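Local structure of coenzyme F420-dependent N(5),N(10)-methenyltetrahydromethanopterin reductase-related protein (Desulfurobacterium thermolithotrophum DSM 11699, 6HUZ) at residues P90-G93 with G94-F97. The protein binds the iron-guanylylpyridinol cofactor and is a bacterial paralog of [Fe]-hydrogenase that uses tetrahydrofolate derivatives as substrates. Residues are numbered along the deposited sequence; the frame is centred on the assembly and turned at random.
Sequences PFRG and GVTF. With FE9 (iron-guanylyl pyridinol cofactor), chain B.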
# COMPACT_ATOMS: atom_id res chain seq x y z
N PRO A 90 -10.44 17.24 -19.98
CA PRO A 90 -9.27 16.38 -20.24
C PRO A 90 -8.29 16.04 -19.11
O PRO A 90 -8.05 16.80 -18.19
CB PRO A 90 -8.51 17.12 -21.34
CG PRO A 90 -9.53 17.94 -22.03
CD PRO A 90 -10.52 18.34 -20.95
N PHE A 91 -7.65 14.88 -19.26
CA PHE A 91 -6.59 14.44 -18.34
C PHE A 91 -5.43 15.43 -18.61
O PHE A 91 -4.69 15.81 -17.70
CB PHE A 91 -6.11 13.03 -18.66
CG PHE A 91 -6.89 11.93 -18.00
CD1 PHE A 91 -6.78 11.71 -16.63
CD2 PHE A 91 -7.74 11.11 -18.73
CE1 PHE A 91 -7.47 10.66 -16.02
CE2 PHE A 91 -8.44 10.08 -18.11
CZ PHE A 91 -8.31 9.87 -16.76
N ARG A 92 -5.29 15.82 -19.91
CA ARG A 92 -4.32 16.76 -20.48
C ARG A 92 -4.01 17.90 -19.54
O ARG A 92 -4.92 18.47 -18.94
CB ARG A 92 -4.90 17.41 -21.75
CG ARG A 92 -3.95 17.45 -22.93
CD ARG A 92 -4.44 18.45 -23.96
NE ARG A 92 -5.72 18.05 -24.54
CZ ARG A 92 -6.70 18.89 -24.89
NH1 ARG A 92 -7.83 18.43 -25.41
NH2 ARG A 92 -6.56 20.20 -24.72
N GLY A 93 -2.75 18.26 -19.46
CA GLY A 93 -2.29 19.33 -18.60
C GLY A 93 -2.94 20.69 -18.81
O GLY A 93 -3.14 21.13 -19.95
N GLY A 94 -3.25 21.34 -17.69
CA GLY A 94 -3.83 22.67 -17.62
C GLY A 94 -5.19 22.97 -18.21
O GLY A 94 -5.68 24.07 -18.01
N VAL A 95 -5.83 22.03 -18.91
CA VAL A 95 -7.15 22.30 -19.51
C VAL A 95 -8.24 22.52 -18.42
O VAL A 95 -9.02 23.47 -18.53
CB VAL A 95 -7.57 21.20 -20.51
CG1 VAL A 95 -8.93 21.52 -21.11
CG2 VAL A 95 -6.52 21.03 -21.61
N THR A 96 -8.28 21.64 -17.38
CA THR A 96 -9.24 21.72 -16.28
C THR A 96 -9.02 23.01 -15.49
O THR A 96 -9.98 23.71 -15.18
CB THR A 96 -9.15 20.47 -15.41
OG1 THR A 96 -9.43 19.32 -16.22
CG2 THR A 96 -10.13 20.50 -14.24
N PHE A 97 -7.76 23.35 -15.18
CA PHE A 97 -7.43 24.58 -14.45
C PHE A 97 -7.91 25.80 -15.21
O PHE A 97 -8.50 26.71 -14.63
CB PHE A 97 -5.90 24.70 -14.27
CG PHE A 97 -5.24 23.73 -13.31
CD1 PHE A 97 -5.91 23.29 -12.18
CD2 PHE A 97 -3.93 23.32 -13.49
CE1 PHE A 97 -5.30 22.43 -11.27
CE2 PHE A 97 -3.33 22.46 -12.58
CZ PHE A 97 -4.02 22.02 -11.48
O2 FE9 B . -12.07 8.13 -19.06
FE FE9 B . -13.54 8.77 -16.26
C1F FE9 B . -15.00 8.21 -17.21
O1F FE9 B . -15.91 7.87 -17.79
C2F FE9 B . -14.19 7.86 -14.80
O2F FE9 B . -14.62 7.33 -13.90
C8 FE9 B . -14.30 10.42 -15.69
O18 FE9 B . -15.04 10.51 -14.73
C7 FE9 B . -13.94 11.68 -16.47
C6 FE9 B . -13.22 11.20 -17.70
N1 FE9 B . -12.95 9.82 -17.80
C5 FE9 B . -12.86 12.15 -18.77
C5M FE9 B . -13.14 13.61 -18.59
C4 FE9 B . -12.17 11.63 -19.96
C3 FE9 B . -11.88 10.17 -20.05
C3M FE9 B . -11.20 9.56 -21.25
C2 FE9 B . -12.31 9.28 -18.91
O3P FE9 B . -11.77 12.54 -20.89
P1 FE9 B . -12.55 12.80 -22.28
O1P FE9 B . -13.39 11.66 -22.59
O2P FE9 B . -11.42 12.88 -23.44
O5' FE9 B . -13.39 14.15 -22.07
C5' FE9 B . -12.77 15.42 -21.99
C4' FE9 B . -13.69 16.38 -22.75
O4' FE9 B . -13.23 17.72 -22.57
C1' FE9 B . -13.51 18.43 -23.76
C2' FE9 B . -13.19 17.44 -24.86
O2' FE9 B . -13.78 17.75 -26.13
C3' FE9 B . -13.70 16.13 -24.26
O3' FE9 B . -15.03 15.81 -24.67
N9A FE9 B . -12.75 19.70 -23.78
C4A FE9 B . -13.25 20.80 -23.28
N3A FE9 B . -14.46 21.12 -22.77
C2A FE9 B . -14.70 22.39 -22.40
N2A FE9 B . -15.90 22.66 -21.85
N1A FE9 B . -13.80 23.39 -22.53
C6A FE9 B . -12.59 23.20 -23.08
O6A FE9 B . -11.76 24.13 -23.17
C5A FE9 B . -12.23 21.84 -23.48
N7A FE9 B . -11.16 21.24 -24.03
C8A FE9 B . -11.49 19.93 -24.20
O HOH W 1 -7.72 17.31 -15.61
O HOH W 2 -6.44 19.41 -17.05
O HOH W 3 -11.92 7.25 -16.62
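P90 and V95 meet through carbon alone, the valine side chain crossing the proline ring at about a right angle, with V95 CG1 3.6 Å from P90 CD. CG1 lies anti to the backbone N (chi1 -180°), which turns it to the proline ring and the cofactor, while CG2 is left to R92, 3.2 Å from its NH2. The R92 chain bends at chi3 (-64°), and P90 CG lies over one face of the guanidinium, 3.8 Å above its plane and offset toward the rim.

The cofactor rests on this apolar pair: P90 CD is 3.2 Å from the ribose O4' of FE9, and V95 CG1 is 3.7 Å from N7A of its guanine. With an alanine here in place of P90, CG and CD would be gone, which would probably open a gap beside the ribose O4' and remove the protein-side carbon contact of V95 CG1. Farther along FE9, F91 CE2 approaches pyridinol C3 at 4.0 Å, and F91 also touches the bound methenyltetrahydrofolate and M234 of the second subunit.

Water holds the polar side of the turn. One molecule donates to P90 O and is hydrogen-bonded to T96 OG1, which is also hydrogen-bonded to T89 OG1; a second donates to R92 O at 2.6 Å and accepts from T96 N, tying the loop to the first turn of the helix. G94, at the N-cap, makes the bend with a positive phi of 63°.

P90-G94 belong to the loop after strand 84-87, and V95-F97 open helix 95-103, a strand-loop-helix connection of the Rossmann-like N-terminal domain that lines the FeGP cofactor pocket.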